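Local coordinates for Acarbose/maltose binding protein GacH (Streptomyces glaucescens, PDB 3K01) that binds acarbose and an acarbose homolog, and probably maltose, as the solute receptor of an ABC transporter in Streptomyces glaucescens, at residues W242-G252 and W262-F273; E158-L166 and V281-A289. All blocks are in the same frame, centred on the assembly; numbering follows the deposited sequence.

Contact 1: residues W242-G252 and W262-F273; sequences WNNMQNAFKSG and WAIEDVKAGARF
D266 receives both Q246 and K250, and this polar junction joins two helices of a solute-binding-protein fold: 242-251 and the short 264-268, linked through strand 254-259. Their axes approach to 10.0 Å at a crossing angle of -46°. The two carboxylate oxygens are shared out. Q246 NE2 donates to D266 OD2 over 2.8 Å in an almost straight bond; the oxygen lies in the amide plane of Q246 and is approached on its anti side, while the carboxylate plane is turned away from that of the amide. K250 NZ forms a salt bridge to D266 OD1, also 2.8 Å long, but comes from above the carboxylate plane. A bend at chi3 (67°) carries the lysine chain over the CA of G270, with CE 3.5 Å from that atom, and the extended last bond then takes NZ to the acid. At one end of this junction the W242 ring presents CH2 and CZ3 to the pyrrole edge of W262, with CH2 3.5 Å from W262 CD1; the planes are inclined at 41°, which is neither a stack nor a T-shape. Further along helix 242-251, F249 and F273 lie nearly parallel, yet slid so far that they barely overlap. V267 CG1 meets the edge of F249 and sits above one face of F273. The C-terminus of helix 242-251 closes in a Schellman motif at G252. There R272 N donates to K250 O, while the extended R272 side chain lets NE donate to S251 O at 2.8 Å, from above that carbonyl's plane.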
loop_
_atom_site.group_PDB
_atom_site.type_symbol
_atom_site.label_atom_id
_atom_site.label_comp_id
_atom_site.label_asym_id
_atom_site.label_seq_id
_atom_site.Cartn_x
_atom_site.Cartn_y
_atom_site.Cartn_z
ATOM N N TRP A 242 3.098 3.093 -16.183
ATOM C CA TRP A 242 4.164 2.422 -15.440
ATOM C C TRP A 242 5.484 2.457 -16.239
ATOM O O TRP A 242 6.543 2.900 -15.749
ATOM C CB TRP A 242 3.772 0.974 -15.101
ATOM C CG TRP A 242 4.908 0.277 -14.465
ATOM C CD1 TRP A 242 5.771 -0.609 -15.050
ATOM C CD2 TRP A 242 5.367 0.495 -13.149
ATOM N NE1 TRP A 242 6.747 -0.968 -14.146
ATOM C CE2 TRP A 242 6.510 -0.303 -12.973
ATOM C CE3 TRP A 242 4.908 1.297 -12.084
ATOM C CZ2 TRP A 242 7.211 -0.344 -11.742
ATOM C CZ3 TRP A 242 5.599 1.254 -10.889
ATOM C CH2 TRP A 242 6.730 0.434 -10.735
ATOM N N ASN A 243 5.453 1.977 -17.472
ATOM C CA ASN A 243 6.670 1.964 -18.273
ATOM C C ASN A 243 7.148 3.349 -18.563
ATOM O O ASN A 243 8.352 3.622 -18.531
ATOM C CB ASN A 243 6.475 1.193 -19.575
ATOM C CG ASN A 243 6.373 -0.294 -19.374
ATOM O OD1 ASN A 243 5.480 -0.943 -19.936
ATOM N ND2 ASN A 243 7.280 -0.850 -18.614
ATOM N N ASN A 244 6.239 4.262 -18.856
ATOM C CA ASN A 244 6.666 5.616 -19.156
ATOM C C ASN A 244 7.357 6.255 -17.938
ATOM O O ASN A 244 8.383 6.936 -18.066
ATOM C CB ASN A 244 5.478 6.486 -19.620
ATOM C CG ASN A 244 5.096 6.255 -21.075
ATOM O OD1 ASN A 244 3.900 6.172 -21.422
ATOM N ND2 ASN A 244 6.072 6.157 -21.925
ATOM N N MET A 245 6.795 6.043 -16.761
ATOM C CA MET A 245 7.374 6.600 -15.554
ATOM C C MET A 245 8.744 5.985 -15.263
ATOM O O MET A 245 9.708 6.720 -15.048
ATOM C CB MET A 245 6.444 6.319 -14.388
ATOM C CG MET A 245 6.982 6.830 -13.080
ATOM S SD MET A 245 5.771 6.900 -11.768
ATOM C CE MET A 245 5.300 5.174 -11.713
ATOM N N GLN A 246 8.830 4.664 -15.281
ATOM C CA GLN A 246 10.116 3.997 -15.029
ATOM C C GLN A 246 11.161 4.405 -16.050
ATOM O O GLN A 246 12.293 4.716 -15.686
ATOM C CB GLN A 246 9.965 2.469 -15.020
ATOM C CG GLN A 246 9.106 1.931 -13.869
ATOM C CD GLN A 246 9.688 2.291 -12.533
ATOM O OE1 GLN A 246 9.253 3.244 -11.874
ATOM N NE2 GLN A 246 10.700 1.547 -12.128
ATOM N N ASN A 247 10.789 4.479 -17.323
ATOM C CA ASN A 247 11.768 4.840 -18.340
ATOM C C ASN A 247 12.234 6.273 -18.139
ATOM O O ASN A 247 13.425 6.586 -18.303
ATOM C CB ASN A 247 11.188 4.682 -19.759
ATOM C CG ASN A 247 10.925 3.227 -20.129
ATOM O OD1 ASN A 247 11.443 2.316 -19.518
ATOM N ND2 ASN A 247 10.071 3.026 -21.120
ATOM N N ALA A 248 11.306 7.167 -17.802
ATOM C CA ALA A 248 11.655 8.574 -17.595
ATOM C C ALA A 248 12.604 8.715 -16.413
ATOM O O ALA A 248 13.582 9.507 -16.477
ATOM C CB ALA A 248 10.402 9.427 -17.376
ATOM N N PHE A 249 12.328 8.011 -15.325
ATOM C CA PHE A 249 13.155 8.182 -14.147
ATOM C C PHE A 249 14.514 7.488 -14.320
ATOM O O PHE A 249 15.562 8.042 -13.945
ATOM C CB PHE A 249 12.430 7.658 -12.909
ATOM C CG PHE A 249 13.168 7.881 -11.635
ATOM C CD1 PHE A 249 13.145 9.134 -11.040
ATOM C CD2 PHE A 249 13.937 6.888 -11.070
ATOM C CE1 PHE A 249 13.826 9.351 -9.839
ATOM C CE2 PHE A 249 14.637 7.127 -9.866
ATOM C CZ PHE A 249 14.583 8.361 -9.259
ATOM N N LYS A 250 14.512 6.274 -14.852
ATOM C CA LYS A 250 15.771 5.540 -15.062
ATOM C C LYS A 250 16.727 6.238 -15.998
ATOM O O LYS A 250 17.969 6.119 -15.841
ATOM C CB LYS A 250 15.482 4.138 -15.576
ATOM C CG LYS A 250 14.896 3.233 -14.454
ATOM C CD LYS A 250 14.219 1.981 -14.988
ATOM C CE LYS A 250 15.191 1.018 -15.639
ATOM N NZ LYS A 250 14.467 -0.183 -16.154
ATOM N N SER A 251 16.178 6.955 -16.966
ATOM C CA SER A 251 16.991 7.638 -17.965
ATOM C C SER A 251 17.362 9.068 -17.583
ATOM O O SER A 251 18.199 9.681 -18.247
ATOM C CB SER A 251 16.244 7.697 -19.292
ATOM O OG SER A 251 15.123 8.558 -19.194
ATOM N N GLY A 252 16.754 9.635 -16.543
ATOM C CA GLY A 252 17.021 11.027 -16.206
ATOM C C GLY A 252 16.236 12.037 -17.011
ATOM O O GLY A 252 16.486 13.238 -16.903
ATOM N N TRP A 262 8.228 -1.815 -4.631
ATOM C CA TRP A 262 8.234 -2.720 -5.771
ATOM C C TRP A 262 9.024 -2.167 -6.961
ATOM O O TRP A 262 9.325 -2.914 -7.899
ATOM C CB TRP A 262 6.786 -3.039 -6.217
ATOM C CG TRP A 262 6.006 -1.810 -6.473
ATOM C CD1 TRP A 262 5.995 -1.077 -7.626
ATOM C CD2 TRP A 262 5.147 -1.127 -5.555
ATOM N NE1 TRP A 262 5.186 0.025 -7.484
ATOM C CE2 TRP A 262 4.643 0.009 -6.220
ATOM C CE3 TRP A 262 4.752 -1.364 -4.235
ATOM C CZ2 TRP A 262 3.763 0.921 -5.607
ATOM C CZ3 TRP A 262 3.852 -0.458 -3.623
ATOM C CH2 TRP A 262 3.388 0.678 -4.308
ATOM N N ALA A 263 9.348 -0.877 -6.950
ATOM C CA ALA A 263 10.098 -0.239 -8.055
ATOM C C ALA A 263 11.611 -0.228 -7.885
ATOM O O ALA A 263 12.333 0.118 -8.826
ATOM C CB ALA A 263 9.620 1.178 -8.274
ATOM N N ILE A 264 12.089 -0.482 -6.670
ATOM C CA ILE A 264 13.508 -0.283 -6.334
ATOM C C ILE A 264 14.453 -1.100 -7.213
ATOM O O ILE A 264 15.420 -0.550 -7.733
ATOM C CB ILE A 264 13.742 -0.547 -4.834
ATOM C CG1 ILE A 264 13.067 0.543 -3.973
ATOM C CG2 ILE A 264 15.237 -0.652 -4.529
ATOM C CD1 ILE A 264 13.729 1.892 -4.009
ATOM N N GLU A 265 14.186 -2.381 -7.375
ATOM C CA GLU A 265 15.111 -3.187 -8.167
ATOM C C GLU A 265 15.147 -2.730 -9.623
ATOM O O GLU A 265 16.225 -2.649 -10.231
ATOM C CB GLU A 265 14.803 -4.678 -8.023
ATOM C CG GLU A 265 15.153 -5.190 -6.621
ATOM C CD GLU A 265 16.620 -4.970 -6.262
ATOM O OE1 GLU A 265 17.485 -5.377 -7.065
ATOM O OE2 GLU A 265 16.925 -4.371 -5.201
ATOM N N ASP A 266 13.991 -2.401 -10.193
ATOM C CA ASP A 266 13.981 -1.903 -11.552
ATOM C C ASP A 266 14.773 -0.595 -11.673
ATOM O O ASP A 266 15.518 -0.391 -12.642
ATOM C CB ASP A 266 12.534 -1.734 -12.040
ATOM C CG ASP A 266 12.453 -1.358 -13.512
ATOM O OD1 ASP A 266 13.169 -1.943 -14.349
ATOM O OD2 ASP A 266 11.672 -0.448 -13.849
ATOM N N VAL A 267 14.627 0.300 -10.699
ATOM C CA VAL A 267 15.355 1.569 -10.750
ATOM C C VAL A 267 16.854 1.297 -10.750
ATOM O O VAL A 267 17.626 1.934 -11.474
ATOM C CB VAL A 267 14.962 2.513 -9.582
ATOM C CG1 VAL A 267 15.992 3.646 -9.443
ATOM C CG2 VAL A 267 13.534 3.026 -9.805
ATOM N N LYS A 268 17.282 0.354 -9.915
ATOM C CA LYS A 268 18.709 0.033 -9.815
ATOM C C LYS A 268 19.284 -0.546 -11.098
ATOM O O LYS A 268 20.506 -0.563 -11.275
ATOM C CB LYS A 268 18.953 -0.932 -8.668
ATOM C CG LYS A 268 18.815 -0.400 -7.288
ATOM C CD LYS A 268 19.236 -1.587 -6.450
ATOM C CE LYS A 268 19.000 -1.448 -5.024
ATOM N NZ LYS A 268 19.260 -2.825 -4.504
ATOM N N ALA A 269 18.430 -1.008 -11.997
ATOM C CA ALA A 269 18.872 -1.470 -13.318
ATOM C C ALA A 269 18.936 -0.332 -14.340
ATOM O O ALA A 269 19.277 -0.532 -15.496
ATOM C CB ALA A 269 17.932 -2.575 -13.810
ATOM N N GLY A 270 18.575 0.879 -13.926
ATOM C CA GLY A 270 18.493 2.032 -14.825
ATOM C C GLY A 270 19.829 2.659 -15.131
ATOM O O GLY A 270 20.769 2.593 -14.312
ATOM N N ALA A 271 19.908 3.324 -16.271
ATOM C CA ALA A 271 21.181 3.826 -16.743
ATOM C C ALA A 271 21.773 4.893 -15.841
ATOM O O ALA A 271 22.995 5.042 -15.794
ATOM C CB ALA A 271 21.056 4.351 -18.151
ATOM N N ARG A 272 20.942 5.630 -15.102
ATOM C CA ARG A 272 21.485 6.650 -14.208
ATOM C C ARG A 272 21.701 6.153 -12.790
ATOM O O ARG A 272 22.094 6.932 -11.916
ATOM C CB ARG A 272 20.633 7.912 -14.276
ATOM C CG ARG A 272 21.000 8.723 -15.545
ATOM C CD ARG A 272 20.224 9.945 -15.587
ATOM N NE ARG A 272 20.456 10.629 -16.839
ATOM C CZ ARG A 272 21.287 11.641 -16.954
ATOM N NH1 ARG A 272 21.993 12.048 -15.900
ATOM N NH2 ARG A 272 21.452 12.237 -18.133
ATOM N N PHE A 273 21.515 4.848 -12.572
ATOM C CA PHE A 273 21.623 4.252 -11.233
ATOM C C PHE A 273 22.560 3.054 -11.126
ATOM O O PHE A 273 22.397 2.216 -10.236
ATOM C CB PHE A 273 20.213 3.949 -10.667
ATOM C CG PHE A 273 19.362 5.180 -10.608
ATOM C CD1 PHE A 273 19.474 6.065 -9.539
ATOM C CD2 PHE A 273 18.548 5.534 -11.684
ATOM C CE1 PHE A 273 18.753 7.240 -9.480
ATOM C CE2 PHE A 273 17.823 6.735 -11.638
ATOM C CZ PHE A 273 17.941 7.590 -10.537
HETATM O O HOH W 1 9.144 -2.646 -13.986
#

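Contact 2: residues E158-L166 and V281-A289; sequences EVPGSVAEL and VAPVPAGSA
P285 and A286 lie against G161, S162 and V163, and two backbone bonds fix the register. A286 N donates to G161 O at 2.9 Å, and V163 N donates to A286 O at 2.8 Å, the nitrogen sitting nearly on the line of the C=O, though the N-H is bent off it. S162 CA also makes a CA-H...O contact of 3.2 Å to A286 O. The CB of S162 touches A286, but its hydroxyl serves its own helix: chi1 of 73° sets OG between the backbone N and the carbonyl carbon, where it accepts from E165 N at 3.1 Å. S162 is therefore the N-cap of helix 163-177, and the G161-A286 and V163-A286 bonds form a single beta bridge around it, tying the start of that helix to the chain leaving strand 279-283 in this solute-binding-protein fold. E165 reaches back with an extended chi2, and its OE1 accepts from N of G161, the residue whose O joins the bridge. The apolar contacts flank these bonds. The ring of P285 sets CB 3.6 Å from S162 C, and its CG faces L166 CD1 more loosely. V163 CG2, anti to the carbonyl carbon, lies beside A286 O. Toward the strand, V159 has CG1 anti to its backbone N (chi1 179°), and this branch meets A282 CB at 3.7 Å; both residues also touch Y147 of strand 132-148. Between these apolar and bridged regions one water donates to P160 O and to P283 O, each 2.8 Å away.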
loop_
_atom_site.group_PDB
_atom_site.type_symbol
_atom_site.label_atom_id
_atom_site.label_comp_id
_atom_site.label_asym_id
_atom_site.label_seq_id
_atom_site.Cartn_x
_atom_site.Cartn_y
_atom_site.Cartn_z
ATOM N N GLU A 158 17.475 21.144 -2.566
ATOM C CA GLU A 158 17.135 20.153 -1.560
ATOM C C GLU A 158 15.964 19.326 -2.062
ATOM O O GLU A 158 15.194 19.766 -2.913
ATOM C CB GLU A 158 16.710 20.811 -0.241
ATOM C CG GLU A 158 17.722 21.768 0.400
ATOM C CD GLU A 158 19.093 21.160 0.634
ATOM O OE1 GLU A 158 20.094 21.905 0.466
ATOM O OE2 GLU A 158 19.186 19.961 1.001
ATOM N N VAL A 159 15.815 18.129 -1.510
ATOM C CA VAL A 159 14.629 17.320 -1.782
ATOM C C VAL A 159 13.392 18.112 -1.348
ATOM O O VAL A 159 13.342 18.598 -0.228
ATOM C CB VAL A 159 14.674 16.007 -0.945
ATOM C CG1 VAL A 159 13.441 15.169 -1.199
ATOM C CG2 VAL A 159 15.958 15.255 -1.242
ATOM N N PRO A 160 12.425 18.318 -2.252
ATOM C CA PRO A 160 11.268 19.130 -1.852
ATOM C C PRO A 160 10.348 18.447 -0.854
ATOM O O PRO A 160 10.051 17.255 -0.972
ATOM C CB PRO A 160 10.532 19.395 -3.164
ATOM C CG PRO A 160 10.936 18.250 -4.078
ATOM C CD PRO A 160 12.358 17.905 -3.670
ATOM N N GLY A 161 9.851 19.241 0.089
ATOM C CA GLY A 161 8.971 18.736 1.128
ATOM C C GLY A 161 7.507 19.062 0.880
ATOM O O GLY A 161 6.644 18.611 1.631
ATOM N N SER A 162 7.220 19.849 -0.150
ATOM C CA SER A 162 5.862 20.263 -0.490
ATOM C C SER A 162 5.758 20.477 -1.995
ATOM O O SER A 162 6.769 20.602 -2.689
ATOM C CB SER A 162 5.488 21.556 0.236
ATOM O OG SER A 162 6.196 22.636 -0.365
ATOM N N VAL A 163 4.538 20.538 -2.486
ATOM C CA VAL A 163 4.329 20.845 -3.881
ATOM C C VAL A 163 4.905 22.217 -4.259
ATOM O O VAL A 163 5.530 22.338 -5.327
ATOM C CB VAL A 163 2.835 20.734 -4.237
ATOM C CG1 VAL A 163 2.550 21.341 -5.610
ATOM C CG2 VAL A 163 2.379 19.278 -4.179
ATOM N N ALA A 164 4.726 23.235 -3.425
ATOM C CA ALA A 164 5.311 24.529 -3.742
ATOM C C ALA A 164 6.821 24.425 -3.895
ATOM O O ALA A 164 7.404 24.986 -4.840
ATOM C CB ALA A 164 4.946 25.560 -2.682
ATOM N N GLU A 165 7.468 23.724 -2.974
ATOM C CA GLU A 165 8.913 23.539 -3.071
ATOM C C GLU A 165 9.288 22.707 -4.277
ATOM O O GLU A 165 10.329 22.962 -4.901
ATOM C CB GLU A 165 9.469 22.909 -1.796
ATOM C CG GLU A 165 9.278 23.833 -0.603
ATOM C CD GLU A 165 9.493 23.198 0.728
ATOM O OE1 GLU A 165 9.891 22.016 0.824
ATOM O OE2 GLU A 165 9.241 23.923 1.720
ATOM N N LEU A 166 8.467 21.719 -4.610
ATOM C CA LEU A 166 8.763 20.871 -5.764
ATOM C C LEU A 166 8.725 21.676 -7.042
ATOM O O LEU A 166 9.554 21.457 -7.922
ATOM C CB LEU A 166 7.807 19.672 -5.809
ATOM C CG LEU A 166 8.090 18.643 -6.923
ATOM C CD1 LEU A 166 7.789 17.243 -6.404
ATOM C CD2 LEU A 166 7.303 18.928 -8.203
ATOM N N VAL A 281 15.215 8.304 -1.536
ATOM C CA VAL A 281 13.774 8.133 -1.328
ATOM C C VAL A 281 13.369 8.969 -0.135
ATOM O O VAL A 281 14.035 8.928 0.912
ATOM C CB VAL A 281 13.403 6.649 -1.117
ATOM C CG1 VAL A 281 11.920 6.494 -0.911
ATOM C CG2 VAL A 281 13.828 5.807 -2.324
ATOM N N ALA A 282 12.285 9.727 -0.300
ATOM C CA ALA A 282 11.766 10.620 0.734
ATOM C C ALA A 282 10.243 10.426 0.822
ATOM O O ALA A 282 9.640 9.831 -0.047
ATOM C CB ALA A 282 12.092 12.060 0.388
ATOM N N PRO A 283 9.606 10.945 1.883
ATOM C CA PRO A 283 8.151 10.922 1.887
ATOM C C PRO A 283 7.584 11.699 0.703
ATOM O O PRO A 283 8.237 12.622 0.178
ATOM C CB PRO A 283 7.796 11.616 3.213
ATOM C CG PRO A 283 8.991 11.414 4.073
ATOM C CD PRO A 283 10.150 11.529 3.119
ATOM N N VAL A 284 6.370 11.359 0.297
ATOM C CA VAL A 284 5.715 12.200 -0.699
ATOM C C VAL A 284 5.615 13.644 -0.186
ATOM O O VAL A 284 5.493 13.898 1.019
ATOM C CB VAL A 284 4.322 11.676 -1.105
ATOM C CG1 VAL A 284 4.428 10.284 -1.711
ATOM C CG2 VAL A 284 3.339 11.708 0.059
ATOM N N PRO A 285 5.642 14.616 -1.098
ATOM C CA PRO A 285 5.545 15.998 -0.632
ATOM C C PRO A 285 4.188 16.354 -0.030
ATOM O O PRO A 285 3.150 15.827 -0.447
ATOM C CB PRO A 285 5.806 16.846 -1.901
ATOM C CG PRO A 285 5.484 15.941 -3.010
ATOM C CD PRO A 285 5.821 14.540 -2.558
ATOM N N ALA A 286 4.209 17.268 0.929
ATOM C CA ALA A 286 3.002 17.915 1.434
ATOM C C ALA A 286 2.308 18.708 0.338
ATOM O O ALA A 286 2.926 19.078 -0.674
ATOM C CB ALA A 286 3.360 18.843 2.583
ATOM N N GLY A 287 1.029 18.977 0.540
ATOM C CA GLY A 287 0.310 19.954 -0.258
ATOM C C GLY A 287 0.030 21.158 0.621
ATOM O O GLY A 287 0.760 21.442 1.575
ATOM N N SER A 288 -1.048 21.858 0.308
ATOM C CA SER A 288 -1.335 23.113 1.002
ATOM C C SER A 288 -1.848 22.903 2.415
ATOM O O SER A 288 -1.818 23.841 3.222
ATOM C CB SER A 288 -2.345 23.946 0.209
ATOM O OG SER A 288 -3.647 23.444 0.355
ATOM N N ALA A 289 -2.334 21.702 2.731
ATOM C CA ALA A 289 -3.062 21.503 4.001
ATOM C C ALA A 289 -2.875 20.114 4.611
ATOM O O ALA A 289 -3.699 19.663 5.408
ATOM C CB ALA A 289 -4.573 21.815 3.823
HETATM O O HOH W 2 9.479 15.061 0.656
#

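Overall arrangement
Contacts 1 and 2 are both partly buried, with centres about 21 Å apart, and strand 279-283 stands between them: I264 of 262-273 packs on V281, while A282 faces the 158-166 segment. Strand 132-148 borders both. Contact 1 mixes buried F249, V267 and F273 with exposed W262 and R272; contact 2 sets buried P285 and L166 beside exposed G161. Contact 1, burying 637 Å², joins a helix to a short helix and its flanking residues through charged and amide side chains, with R272 and one ring of each aromatic pair lying in those flanks; contact 2 buries 324 Å² and relies on backbone bonds, a bridging water and small apolar groups where a helix start meets a strand's exit.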